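Local coordinates for protein fructokinase (Vibrio cholerae serotype O1, PDB 5EY7) that probably phosphorylates D-fructose at the expense of ATP, yielding fructose 6-phosphate, as a sugar kinase of the PfkB (ribokinase-like) family, at residues Gly299-Thr304 / Ala316-Phe321; Ser99-Asp104 / Phe113-Lys118; Val50-Ala55 / Thr81-Asp86; Ala145-Pro150 / Glu177-Glu182; Phe64-Asn69 / His89-Pro94. All coordinates share one frame; numbering follows the deposited sequence.

The five contacts are spread over one ribokinase-like subunit. Interactions 2 and 4 flank the fructose site: their centres lie about 15 Å apart and they touch, Phe115 CG meeting Val179 CG1 at 3.8 Å. Interaction 5 builds the margin of the central sheet, its centre about 18 Å from that of each of these two. Interactions 3 and 5 alternate along the chain (50-55, 64-69, 81-86, 89-94); their centres are about 17 Å apart. Interaction 1 belongs to the nucleotide side, about 33 Å centre to centre from interaction 4, across the middle of the chain.

Interaction 1. Residues Gly299-Thr304 / Ala316-Phe321; sequences GALATT and AALYAF. With NA (sodium ion), chain C.
Leu301 and Phe321 carry this contact between helix 285-301 and the C-terminal helix 315-322, and the forces across it are apolar. The main one is a CH-pi interaction: Leu301 CD1 sits over the middle of the Phe321 ring, 3.4 Å from its centroid and 11° off the ring normal, which is close for a methyl group. Phe321 reaches it because CG lies anti to the backbone N (chi1 174°), sending the ring out from its helix towards the other. The second methyl, Leu301 CD2, approaches Leu318 CD1 at 4.2 Å, and Ala300 CB comes obliquely to Phe321 CZ at 4.4 Å; a branched leucine can serve two neighbours, whereas the short alanine lets the ring tip approach the helix. The two helices are the last of the ribokinase-like fold and pack together near the nucleotide site, and Phe321 also packs on Val256, which binds ADP.

The polar side-chain bond of note lies within 299-304. Ala300 O accepts from both Thr303 N (3.1 Å) and Thr303 OG1 (2.5 Å), so the threonine hydroxyl turns back onto the preceding turn. Metal coordination is separate again: Ala302 O binds the sodium ion at 2.8 Å, with Asp260 O and Gly307 O among its other ligands, consistent with the monovalent-cation site near the active site of ribokinase relatives.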
# COMPACT_ATOMS: atom_id res chain seq x y z
N GLY A 299 -26.68 -6.20 -6.44
CA GLY A 299 -25.40 -6.77 -6.80
C GLY A 299 -25.01 -6.44 -8.22
O GLY A 299 -23.88 -6.02 -8.48
N ALA A 300 -25.93 -6.65 -9.15
CA ALA A 300 -25.68 -6.37 -10.56
C ALA A 300 -25.50 -4.88 -10.81
O ALA A 300 -24.65 -4.47 -11.61
CB ALA A 300 -26.82 -6.91 -11.41
N LEU A 301 -26.29 -4.07 -10.12
CA LEU A 301 -26.29 -2.62 -10.32
C LEU A 301 -24.95 -1.98 -9.96
O LEU A 301 -24.53 -1.02 -10.60
CB LEU A 301 -27.41 -1.97 -9.51
CG LEU A 301 -28.70 -1.69 -10.28
CD1 LEU A 301 -28.99 -2.79 -11.28
CD2 LEU A 301 -29.87 -1.52 -9.33
N ALA A 302 -24.29 -2.51 -8.94
CA ALA A 302 -23.01 -1.96 -8.49
C ALA A 302 -21.91 -2.16 -9.53
O ALA A 302 -20.89 -1.49 -9.50
CB ALA A 302 -22.61 -2.60 -7.17
N THR A 303 -22.14 -3.09 -10.44
CA THR A 303 -21.17 -3.40 -11.49
C THR A 303 -21.42 -2.57 -12.74
O THR A 303 -21.23 -3.06 -13.85
CB THR A 303 -21.23 -4.89 -11.88
OG1 THR A 303 -22.42 -5.14 -12.62
CG2 THR A 303 -21.20 -5.77 -10.64
N THR A 304 -21.83 -1.32 -12.56
CA THR A 304 -22.11 -0.45 -13.70
C THR A 304 -21.34 0.85 -13.62
O THR A 304 -21.41 1.69 -14.52
CB THR A 304 -23.62 -0.15 -13.81
OG1 THR A 304 -24.10 0.32 -12.54
CG2 THR A 304 -24.38 -1.41 -14.19
N ALA A 316 -35.87 3.83 -5.63
CA ALA A 316 -36.44 4.14 -6.93
C ALA A 316 -35.67 3.46 -8.06
O ALA A 316 -36.26 2.86 -8.95
CB ALA A 316 -36.48 5.65 -7.16
N ALA A 317 -34.34 3.54 -8.00
CA ALA A 317 -33.49 2.93 -9.02
C ALA A 317 -33.59 1.41 -8.99
O ALA A 317 -33.62 0.76 -10.04
CB ALA A 317 -32.04 3.37 -8.83
N LEU A 318 -33.65 0.85 -7.79
CA LEU A 318 -33.70 -0.60 -7.63
C LEU A 318 -35.04 -1.18 -8.09
O LEU A 318 -35.08 -2.23 -8.73
CB LEU A 318 -33.42 -0.99 -6.17
CG LEU A 318 -33.57 -2.47 -5.84
CD1 LEU A 318 -32.64 -3.31 -6.70
CD2 LEU A 318 -33.28 -2.71 -4.37
N TYR A 319 -36.13 -0.50 -7.75
CA TYR A 319 -37.45 -0.92 -8.20
C TYR A 319 -37.56 -0.85 -9.72
O TYR A 319 -38.23 -1.67 -10.35
CB TYR A 319 -38.56 -0.06 -7.58
CG TYR A 319 -38.99 -0.50 -6.19
CD1 TYR A 319 -39.57 -1.74 -5.99
CD2 TYR A 319 -38.83 0.34 -5.10
CE1 TYR A 319 -39.96 -2.14 -4.73
CE2 TYR A 319 -39.22 -0.05 -3.84
CZ TYR A 319 -39.79 -1.29 -3.66
OH TYR A 319 -40.19 -1.69 -2.40
N ALA A 320 -36.89 0.14 -10.31
CA ALA A 320 -36.93 0.34 -11.75
C ALA A 320 -36.21 -0.78 -12.48
O ALA A 320 -36.58 -1.16 -13.59
CB ALA A 320 -36.34 1.69 -12.11
N PHE A 321 -35.16 -1.31 -11.86
CA PHE A 321 -34.38 -2.39 -12.46
C PHE A 321 -35.09 -3.73 -12.34
O PHE A 321 -34.99 -4.57 -13.22
CB PHE A 321 -32.99 -2.46 -11.81
CG PHE A 321 -32.18 -3.63 -12.26
CD1 PHE A 321 -31.62 -3.66 -13.53
CD2 PHE A 321 -31.98 -4.72 -11.42
CE1 PHE A 321 -30.87 -4.74 -13.95
CE2 PHE A 321 -31.23 -5.80 -11.84
CZ PHE A 321 -30.68 -5.81 -13.10
NA NA C . -18.20 -1.47 -8.85

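Interaction 2. Residues Ser99-Asp104 / Phe113-Lys118; sequences STVVVD and FTFMVK
Val101 pairs with Phe115 as an antiparallel non-hydrogen-bonded pair in the hairpin of strands 100-106 and 110-115, and their side chains define one face of it. Val101 puts CG2 over the Phe115 ring, 3.9 Å from the centroid but displaced toward the rim, in a CH-pi contact. The first torsion explains the division of labour: at chi1 164° CG1 is anti to the backbone N and turns instead to Phe113 CB, 4.0 Å away, so one valine fills the space between two aromatic residues. Ser99 OG lies at the edge of the Phe115 ring, 4.0 Å from CD2, small enough to fit beside it. On the Phe113 side, Val103 CB meets CD1 of that ring obliquely.

Val102 points to the other face, where its CG2 meets Met116 CG at 3.9 Å. Bends at chi2 and chi3 carry the methionine chain along the face that meets the second subunit, and Met116 packs on Asp70 of that subunit. Thr100 likewise packs on Met116, and Val102 on Phe72, of the second subunit. Within the hairpin Met116 N bonds to Thr100 O (3.0 Å), and Val102 N to Thr114 O (3.1 Å).

The hairpin belongs to the four-stranded lid sheet, which in PfkB kinases such as ribokinase also builds the dimer. Since Val101 lies about 4 Å from the side chain of Asp30 and Phe115 equally near Arg176, both fructose-binding residues, the chemistry suggests an apolar backing to polar sugar-binding groups, while the opposite face serves the subunit interface.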
# COMPACT_ATOMS: atom_id res chain seq x y z
N SER A 99 -6.38 0.55 5.65
CA SER A 99 -6.22 -0.45 4.60
C SER A 99 -6.31 0.15 3.20
O SER A 99 -7.29 0.81 2.85
CB SER A 99 -7.27 -1.55 4.75
OG SER A 99 -7.24 -2.45 3.65
N THR A 100 -5.27 -0.07 2.40
CA THR A 100 -5.26 0.39 1.01
C THR A 100 -5.17 -0.78 0.05
O THR A 100 -4.23 -1.57 0.11
CB THR A 100 -4.08 1.35 0.73
OG1 THR A 100 -4.11 2.45 1.66
CG2 THR A 100 -4.16 1.88 -0.69
N VAL A 101 -6.15 -0.90 -0.84
CA VAL A 101 -6.17 -1.97 -1.83
C VAL A 101 -5.97 -1.42 -3.24
O VAL A 101 -6.67 -0.49 -3.66
CB VAL A 101 -7.48 -2.77 -1.79
CG1 VAL A 101 -7.65 -3.60 -3.06
CG2 VAL A 101 -7.51 -3.67 -0.56
N VAL A 102 -5.01 -1.98 -3.96
CA VAL A 102 -4.78 -1.62 -5.35
C VAL A 102 -5.34 -2.69 -6.27
O VAL A 102 -4.82 -3.81 -6.32
CB VAL A 102 -3.28 -1.43 -5.66
CG1 VAL A 102 -3.07 -1.19 -7.15
CG2 VAL A 102 -2.71 -0.29 -4.84
N VAL A 103 -6.40 -2.36 -6.99
CA VAL A 103 -6.97 -3.29 -7.94
C VAL A 103 -6.28 -3.10 -9.29
O VAL A 103 -6.11 -1.99 -9.77
CB VAL A 103 -8.49 -3.10 -8.09
CG1 VAL A 103 -8.86 -1.64 -8.01
CG2 VAL A 103 -9.00 -3.72 -9.39
N ASP A 104 -5.84 -4.21 -9.86
CA ASP A 104 -5.26 -4.22 -11.19
C ASP A 104 -6.05 -5.21 -12.01
O ASP A 104 -7.17 -5.56 -11.65
CB ASP A 104 -3.78 -4.60 -11.14
CG ASP A 104 -3.01 -4.13 -12.36
OD1 ASP A 104 -2.58 -2.96 -12.36
OD2 ASP A 104 -2.84 -4.92 -13.31
N PHE A 113 -6.99 -8.03 -6.83
CA PHE A 113 -6.86 -7.12 -5.70
C PHE A 113 -5.59 -7.42 -4.92
O PHE A 113 -5.17 -8.58 -4.84
CB PHE A 113 -8.07 -7.23 -4.77
CG PHE A 113 -9.39 -7.07 -5.47
CD1 PHE A 113 -9.94 -5.82 -5.66
CD2 PHE A 113 -10.09 -8.18 -5.93
CE1 PHE A 113 -11.15 -5.66 -6.30
CE2 PHE A 113 -11.30 -8.04 -6.57
CZ PHE A 113 -11.83 -6.77 -6.76
N THR A 114 -4.98 -6.39 -4.35
CA THR A 114 -3.74 -6.55 -3.60
C THR A 114 -3.74 -5.67 -2.35
O THR A 114 -3.90 -4.46 -2.44
CB THR A 114 -2.50 -6.22 -4.46
OG1 THR A 114 -2.53 -7.00 -5.67
CG2 THR A 114 -1.22 -6.52 -3.70
N PHE A 115 -3.55 -6.30 -1.19
CA PHE A 115 -3.54 -5.57 0.08
C PHE A 115 -2.16 -4.98 0.37
O PHE A 115 -1.19 -5.72 0.54
CB PHE A 115 -3.99 -6.48 1.22
CG PHE A 115 -5.46 -6.78 1.21
CD1 PHE A 115 -5.97 -7.84 0.48
CD2 PHE A 115 -6.34 -5.98 1.93
CE1 PHE A 115 -7.32 -8.11 0.47
CE2 PHE A 115 -7.69 -6.24 1.92
CZ PHE A 115 -8.19 -7.30 1.19
N MET A 116 -2.09 -3.66 0.43
CA MET A 116 -0.83 -2.94 0.59
C MET A 116 -0.42 -2.79 2.05
O MET A 116 0.76 -2.61 2.36
CB MET A 116 -0.91 -1.56 -0.06
CG MET A 116 -0.94 -1.58 -1.57
SD MET A 116 0.66 -2.06 -2.25
CE MET A 116 0.14 -3.14 -3.58
N VAL A 117 -1.40 -2.84 2.95
CA VAL A 117 -1.14 -2.58 4.36
C VAL A 117 -1.43 -3.80 5.23
O VAL A 117 -2.58 -4.20 5.39
CB VAL A 117 -1.98 -1.40 4.86
CG1 VAL A 117 -1.65 -1.10 6.31
CG2 VAL A 117 -1.75 -0.17 3.99
N LYS A 118 -0.37 -4.39 5.78
CA LYS A 118 -0.51 -5.57 6.61
C LYS A 118 0.40 -5.52 7.83
O LYS A 118 1.63 -5.47 7.70
CB LYS A 118 -0.23 -6.83 5.79
CG LYS A 118 -1.21 -7.06 4.64
CD LYS A 118 -0.81 -8.25 3.79
CE LYS A 118 0.51 -8.01 3.09
NZ LYS A 118 0.83 -9.12 2.15

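Interaction 3. Residues Val50-Ala55 / Thr81-Asp86; sequences VAVAIA and TDEQVD
This is a helix-to-loop packing contact: Ala51, Val52 and Ala55 on one side of helix 46-56 receive Glu83 and Val85 from the loop that leads out of helix 71-81 into strand 86-93. The first turn of helix 46-56 carries the fructose-binding residues Ala46 and Asn49, but its side facing the loop makes plain structural packing against the turn that joins two neighbouring elements of the ribokinase-like fold.

Val52 meets the aliphatic part of Glu83 rather than its carboxylate. Both its methyls, CG1 and CG2, straddle Glu83 CG at 3.5 Å each, which makes the packing snug. The glutamate chain bends at chi2 (68°), so its methylene groups lie against the valine while OE2 turns off to a salt bridge with Arg56, the next residue after this part of the helix.

Alanine suits position 55 because the loop backbone comes close: Ala55 CB lies 3.7 Å from Glu83 O and 3.8 Å from Gln84 N, against the non-proline cis peptide that joins these two residues. Ala51 instead makes room for the methyls of Val85. CG2 of that valine, anti to its own carbonyl carbon, is 3.8 Å from Ala51 CB and 3.6 Å from Ala51 O. That carbonyl also accepts a hydrogen bond from Ser61 OG, at the start of strand 61-68.

Chemically the contact is held by van der Waals packing, with the glutamate acting in two capacities: its hydrocarbon part can probably pack on the valine while the charge is met by Arg56.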
# COMPACT_ATOMS: atom_id res chain seq x y z
N VAL A 50 -21.40 -2.20 2.45
CA VAL A 50 -22.71 -2.69 2.84
C VAL A 50 -23.45 -1.63 3.66
O VAL A 50 -24.65 -1.43 3.49
CB VAL A 50 -22.61 -4.00 3.64
CG1 VAL A 50 -24.00 -4.51 4.03
CG2 VAL A 50 -21.86 -5.05 2.84
N ALA A 51 -22.71 -0.95 4.53
CA ALA A 51 -23.29 0.12 5.34
C ALA A 51 -23.87 1.21 4.45
O ALA A 51 -24.95 1.74 4.71
CB ALA A 51 -22.25 0.71 6.28
N VAL A 52 -23.13 1.55 3.40
CA VAL A 52 -23.53 2.57 2.45
C VAL A 52 -24.70 2.10 1.58
O VAL A 52 -25.60 2.88 1.26
CB VAL A 52 -22.33 2.98 1.57
CG1 VAL A 52 -22.79 3.56 0.23
CG2 VAL A 52 -21.45 3.97 2.32
N ALA A 53 -24.69 0.83 1.21
CA ALA A 53 -25.75 0.27 0.39
C ALA A 53 -27.09 0.26 1.14
O ALA A 53 -28.15 0.46 0.54
CB ALA A 53 -25.39 -1.14 -0.05
N ILE A 54 -27.02 0.02 2.44
CA ILE A 54 -28.22 -0.00 3.27
C ILE A 54 -28.78 1.41 3.42
O ILE A 54 -29.98 1.63 3.30
CB ILE A 54 -27.92 -0.60 4.66
CG1 ILE A 54 -27.54 -2.07 4.53
CG2 ILE A 54 -29.12 -0.44 5.59
CD1 ILE A 54 -27.10 -2.70 5.81
N ALA A 55 -27.89 2.36 3.69
CA ALA A 55 -28.28 3.75 3.87
C ALA A 55 -28.90 4.33 2.60
O ALA A 55 -29.87 5.09 2.66
CB ALA A 55 -27.09 4.58 4.29
N THR A 81 -20.19 9.63 6.66
CA THR A 81 -21.06 10.67 7.19
C THR A 81 -21.93 11.27 6.08
O THR A 81 -23.06 11.69 6.33
CB THR A 81 -20.25 11.79 7.88
OG1 THR A 81 -19.36 11.22 8.84
CG2 THR A 81 -21.19 12.78 8.58
N ASP A 82 -21.40 11.31 4.87
CA ASP A 82 -22.12 11.91 3.75
C ASP A 82 -23.20 11.00 3.18
O ASP A 82 -23.99 11.43 2.34
CB ASP A 82 -21.14 12.28 2.62
CG ASP A 82 -20.14 13.34 3.03
OD1 ASP A 82 -20.42 14.10 3.97
OD2 ASP A 82 -19.06 13.42 2.40
N GLU A 83 -23.26 9.76 3.64
CA GLU A 83 -23.97 8.73 2.88
C GLU A 83 -25.33 8.13 3.33
O GLU A 83 -26.06 7.65 2.46
CB GLU A 83 -23.01 7.56 2.65
CG GLU A 83 -23.24 6.85 1.33
CD GLU A 83 -22.91 7.70 0.12
OE1 GLU A 83 -22.04 8.59 0.24
OE2 GLU A 83 -23.51 7.47 -0.96
N GLN A 84 -25.72 8.12 4.61
CA GLN A 84 -25.09 8.81 5.72
C GLN A 84 -25.03 7.88 6.94
O GLN A 84 -25.88 7.95 7.84
CB GLN A 84 -25.86 10.08 6.05
CG GLN A 84 -27.35 9.99 5.75
CD GLN A 84 -28.07 11.30 5.93
OE1 GLN A 84 -27.58 12.20 6.61
NE2 GLN A 84 -29.24 11.43 5.31
N VAL A 85 -24.02 7.02 6.96
CA VAL A 85 -23.85 6.03 8.02
C VAL A 85 -23.44 6.67 9.34
O VAL A 85 -22.62 7.58 9.36
CB VAL A 85 -22.79 4.99 7.62
CG1 VAL A 85 -22.75 3.84 8.64
CG2 VAL A 85 -23.08 4.46 6.23
N ASP A 86 -24.02 6.20 10.43
CA ASP A 86 -23.55 6.57 11.76
C ASP A 86 -22.16 5.99 11.97
O ASP A 86 -21.93 4.80 11.79
CB ASP A 86 -24.51 6.07 12.85
CG ASP A 86 -24.18 6.61 14.23
OD1 ASP A 86 -22.99 6.86 14.53
OD2 ASP A 86 -25.12 6.78 15.03

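Interaction 4. Residues Ala145-Pro150 / Glu177-Glu182; sequences ALANQP and EEVWSE
Asn148 and Trp180 make the two halves of this loop-to-loop contact, one polar and one aromatic. The amide of Asn148 reads the opposing backbone on both sides of Trp180: ND2 donates to Val179 O at 2.9 Å, nearly straight at 165° and in the amide plane, while OD1 accepts from Ser181 N at 3.2 Å on a lone pair. An asparagine side chain can imitate a peptide group and so match an N-H and a C=O together, and the two bonds fix its rotation. With chi1 at -52°, its CG lies beside the backbone N, and the amide swings across to the second loop.

Between these bonds the chain brings Trp180 against Ala147. Ala147 CA stands over the six-membered ring, 3.6 Å from its centroid, and CB lies over the same indole system, 3.9 Å from Trp180 CE2. Alanine allows the backbone to come this near to the ring. Ala147 CB also meets Val179 CG2 at 4.1 Å, and Leu146 O approaches Trp180 CH2 obliquely at 3.6 Å.

The second shell holds both partners. Asn148 ND2 also hydrogen-bonds Gln123 OE1, outside the two loops, giving this nitrogen two bonds. Arg152, at the start of helix 151-165, donates to Leu146 O and to Ala147 O, and touches Trp180 as well. The contact thus links the loop after strand 138-142 to the loop after strand 168-172, the latter carrying fructose-binding Arg176 just upstream; Trp180 and Leu146 both pack on helix 186-194, with helix 151-165 alongside.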
# COMPACT_ATOMS: atom_id res chain seq x y z
N ALA A 145 -12.05 -9.74 9.39
CA ALA A 145 -12.04 -9.26 10.77
C ALA A 145 -11.57 -10.34 11.75
O ALA A 145 -11.23 -10.04 12.89
CB ALA A 145 -13.42 -8.76 11.15
N LEU A 146 -11.56 -11.60 11.31
CA LEU A 146 -11.13 -12.71 12.16
C LEU A 146 -9.67 -13.08 11.91
O LEU A 146 -9.15 -14.02 12.52
CB LEU A 146 -12.01 -13.94 11.91
CG LEU A 146 -13.53 -13.75 11.80
CD1 LEU A 146 -14.21 -15.08 11.47
CD2 LEU A 146 -14.10 -13.16 13.08
N ALA A 147 -9.02 -12.33 11.04
CA ALA A 147 -7.67 -12.67 10.58
C ALA A 147 -6.63 -12.67 11.69
O ALA A 147 -5.90 -13.64 11.87
CB ALA A 147 -7.24 -11.72 9.47
N ASN A 148 -6.56 -11.58 12.44
CA ASN A 148 -5.53 -11.42 13.47
C ASN A 148 -6.07 -10.83 14.77
O ASN A 148 -7.11 -10.19 14.80
CB ASN A 148 -4.39 -10.55 12.96
CG ASN A 148 -3.85 -11.02 11.63
OD1 ASN A 148 -3.04 -11.95 11.56
ND2 ASN A 148 -4.30 -10.39 10.55
N GLN A 149 -5.33 -11.06 15.85
CA GLN A 149 -5.64 -10.48 17.15
C GLN A 149 -5.15 -9.03 17.18
O GLN A 149 -4.16 -8.70 16.54
CB GLN A 149 -5.00 -11.27 18.28
CG GLN A 149 -5.55 -12.68 18.45
CD GLN A 149 -6.98 -12.69 18.96
OE1 GLN A 149 -7.53 -11.65 19.31
NE2 GLN A 149 -7.59 -13.87 19.00
N PRO A 150 -5.84 -8.16 17.95
CA PRO A 150 -6.98 -8.47 18.82
C PRO A 150 -8.34 -8.37 18.13
O PRO A 150 -9.36 -8.50 18.80
CB PRO A 150 -6.86 -7.41 19.91
CG PRO A 150 -6.34 -6.22 19.17
CD PRO A 150 -5.41 -6.76 18.11
N GLU A 177 -6.54 -14.77 1.94
CA GLU A 177 -5.54 -15.42 2.78
C GLU A 177 -4.34 -14.52 3.07
O GLU A 177 -3.64 -14.72 4.06
CB GLU A 177 -5.08 -16.71 2.13
CG GLU A 177 -4.48 -17.72 3.09
CD GLU A 177 -4.27 -19.08 2.46
OE1 GLU A 177 -3.91 -19.14 1.27
OE2 GLU A 177 -4.47 -20.09 3.17
N GLU A 178 -4.13 -13.52 2.22
CA GLU A 178 -2.98 -12.63 2.32
C GLU A 178 -2.88 -11.92 3.67
O GLU A 178 -1.79 -11.78 4.23
CB GLU A 178 -3.02 -11.57 1.22
CG GLU A 178 -2.71 -12.10 -0.18
CD GLU A 178 -3.83 -12.93 -0.75
OE1 GLU A 178 -3.54 -13.82 -1.59
OE2 GLU A 178 -5.00 -12.71 -0.38
N VAL A 179 -4.02 -11.47 4.19
CA VAL A 179 -4.02 -10.67 5.41
C VAL A 179 -3.89 -11.51 6.67
O VAL A 179 -3.80 -10.97 7.77
CB VAL A 179 -5.31 -9.82 5.51
CG1 VAL A 179 -5.38 -8.84 4.35
CG2 VAL A 179 -6.53 -10.72 5.54
N TRP A 180 -3.89 -12.83 6.52
CA TRP A 180 -3.73 -13.73 7.65
C TRP A 180 -2.26 -14.01 7.91
O TRP A 180 -1.56 -14.53 7.06
CB TRP A 180 -4.46 -15.05 7.42
CG TRP A 180 -5.95 -14.94 7.40
CD1 TRP A 180 -6.71 -14.29 6.47
CD2 TRP A 180 -6.87 -15.50 8.35
NE1 TRP A 180 -8.04 -14.40 6.79
CE2 TRP A 180 -8.17 -15.14 7.93
CE3 TRP A 180 -6.72 -16.27 9.51
CZ2 TRP A 180 -9.31 -15.52 8.63
CZ3 TRP A 180 -7.86 -16.65 10.20
CH2 TRP A 180 -9.13 -16.28 9.76
N SER A 181 -1.78 -13.65 9.10
CA SER A 181 -0.39 -13.91 9.47
C SER A 181 -0.18 -15.39 9.73
O SER A 181 0.94 -15.88 9.68
CB SER A 181 0.01 -13.08 10.69
OG SER A 181 -0.13 -13.83 11.87
N GLU A 182 -1.26 -16.10 10.02
CA GLU A 182 -1.22 -17.55 10.16
C GLU A 182 -2.31 -18.19 9.31
O GLU A 182 -3.35 -18.60 9.82
CB GLU A 182 -1.37 -17.96 11.63
CG GLU A 182 -0.24 -17.51 12.54
CD GLU A 182 1.04 -18.30 12.31
OE1 GLU A 182 0.99 -19.36 11.65
OE2 GLU A 182 2.11 -17.85 12.78

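Interaction 5. Residues Phe64-Asn69 / His89-Pro94; sequences FGRVGN and HLHFDP
Arg66 reaches across its parallel neighbour strand to His91 and Asp93, which point to the same face of the sheet. From CB, with CG anti to the backbone N (chi1 -155°), the chain first passes His91 O, 4.0 Å from Arg66 CG, and Asp93 CB. A bend about the CG-CD bond then lays one guanidinium face over His91 CB, which is 4.0 Å from Arg66 CZ; the guanidinium and imidazole planes are 14° apart. At the tip, NH2 comes obliquely near the imidazole, while NH1 makes a long salt bridge to Asp93 OD1 at 3.7 Å. The stronger partner is Asp129, which takes NE; Asp93 OD2 for its part accepts from His96 N.

The backbones beneath are hydrogen-bonded, Val67 N to His91 O at 2.9 Å and Asp93 N to Val67 O at 2.6 Å, and Gly65 bonds through N to His89 O and through O to His91 N. On the other face Val67 CG2 meets Leu90 CD2 at 3.8 Å.

The two strands belong to a beta-alpha-beta unit at the margin of the central sheet: helix 71-81 packs on Leu90 and Phe92, whose ring makes a cation-pi contact with Arg74, and strand 21-24 lies along the other flank of strand 61-68.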
# COMPACT_ATOMS: atom_id res chain seq x y z
N PHE A 64 -19.08 0.53 13.41
CA PHE A 64 -18.09 0.57 14.47
C PHE A 64 -16.86 -0.20 14.01
O PHE A 64 -16.97 -1.30 13.49
CB PHE A 64 -18.65 0.04 15.79
CG PHE A 64 -18.71 -1.46 15.89
CD1 PHE A 64 -19.84 -2.15 15.48
CD2 PHE A 64 -17.66 -2.18 16.43
CE1 PHE A 64 -19.91 -3.53 15.58
CE2 PHE A 64 -17.72 -3.56 16.53
CZ PHE A 64 -18.85 -4.24 16.11
N GLY A 65 -15.69 0.39 14.19
CA GLY A 65 -14.46 -0.21 13.71
C GLY A 65 -13.28 0.70 13.94
O GLY A 65 -13.36 1.68 14.67
N ARG A 66 -12.16 0.37 13.31
CA ARG A 66 -10.93 1.11 13.52
C ARG A 66 -10.21 1.37 12.20
O ARG A 66 -10.00 0.47 11.40
CB ARG A 66 -10.02 0.34 14.48
CG ARG A 66 -9.04 1.23 15.23
CD ARG A 66 -8.45 0.51 16.43
NE ARG A 66 -9.14 0.83 17.68
CZ ARG A 66 -8.78 1.80 18.51
NH1 ARG A 66 -7.73 2.56 18.23
NH2 ARG A 66 -9.47 2.02 19.62
N VAL A 67 -9.87 2.63 11.98
CA VAL A 67 -9.08 3.03 10.82
C VAL A 67 -7.83 3.76 11.30
O VAL A 67 -7.71 4.10 12.47
CB VAL A 67 -9.86 3.94 9.86
CG1 VAL A 67 -11.04 3.19 9.25
CG2 VAL A 67 -10.33 5.20 10.57
N GLY A 68 -6.90 4.00 10.38
CA GLY A 68 -5.69 4.72 10.72
C GLY A 68 -5.98 6.19 10.94
O GLY A 68 -6.90 6.74 10.34
N ASN A 69 -5.19 6.84 11.79
CA ASN A 69 -5.30 8.27 12.00
C ASN A 69 -4.86 9.04 10.75
O ASN A 69 -5.05 10.25 10.65
CB ASN A 69 -4.47 8.70 13.21
CG ASN A 69 -4.57 10.18 13.50
OD1 ASN A 69 -3.69 10.95 13.12
ND2 ASN A 69 -5.64 10.58 14.16
N HIS A 89 -18.96 5.52 16.53
CA HIS A 89 -18.07 4.49 17.04
C HIS A 89 -16.98 4.13 16.05
O HIS A 89 -16.50 3.00 16.01
CB HIS A 89 -18.86 3.25 17.43
CG HIS A 89 -19.92 3.50 18.44
ND1 HIS A 89 -19.63 3.81 19.76
CD2 HIS A 89 -21.27 3.52 18.34
CE1 HIS A 89 -20.76 3.99 20.42
NE2 HIS A 89 -21.76 3.83 19.59
N LEU A 90 -16.59 5.11 15.23
CA LEU A 90 -15.44 4.96 14.36
C LEU A 90 -14.21 5.49 15.10
O LEU A 90 -14.22 6.61 15.60
CB LEU A 90 -15.65 5.69 13.04
CG LEU A 90 -14.60 5.47 11.95
CD1 LEU A 90 -15.26 5.38 10.58
CD2 LEU A 90 -13.58 6.60 11.96
N HIS A 91 -13.17 4.68 15.17
CA HIS A 91 -11.98 5.04 15.93
C HIS A 91 -10.77 5.19 15.02
O HIS A 91 -10.70 4.59 13.95
CB HIS A 91 -11.70 4.00 17.01
CG HIS A 91 -12.72 3.97 18.10
ND1 HIS A 91 -12.55 4.66 19.29
CD2 HIS A 91 -13.91 3.35 18.19
CE1 HIS A 91 -13.60 4.46 20.06
NE2 HIS A 91 -14.45 3.67 19.42
N PHE A 92 -9.81 6.01 15.45
CA PHE A 92 -8.60 6.26 14.68
C PHE A 92 -7.38 5.69 15.39
O PHE A 92 -7.02 6.14 16.48
CB PHE A 92 -8.41 7.75 14.43
CG PHE A 92 -9.54 8.39 13.66
CD1 PHE A 92 -10.68 8.83 14.31
CD2 PHE A 92 -9.45 8.55 12.29
CE1 PHE A 92 -11.72 9.41 13.61
CE2 PHE A 92 -10.48 9.13 11.58
CZ PHE A 92 -11.62 9.56 12.24
N ASP A 93 -6.73 4.71 14.77
CA ASP A 93 -5.50 4.16 15.33
C ASP A 93 -4.35 5.12 15.06
O ASP A 93 -4.07 5.44 13.91
CB ASP A 93 -5.19 2.78 14.75
CG ASP A 93 -4.15 2.04 15.56
OD1 ASP A 93 -4.36 1.87 16.78
OD2 ASP A 93 -3.11 1.65 14.99
N PRO A 94 -3.67 5.56 16.13
CA PRO A 94 -2.58 6.54 16.02
C PRO A 94 -1.24 5.93 15.61
O PRO A 94 -0.22 6.61 15.70
CB PRO A 94 -2.49 7.10 17.44
CG PRO A 94 -2.82 5.91 18.28
CD PRO A 94 -3.91 5.20 17.54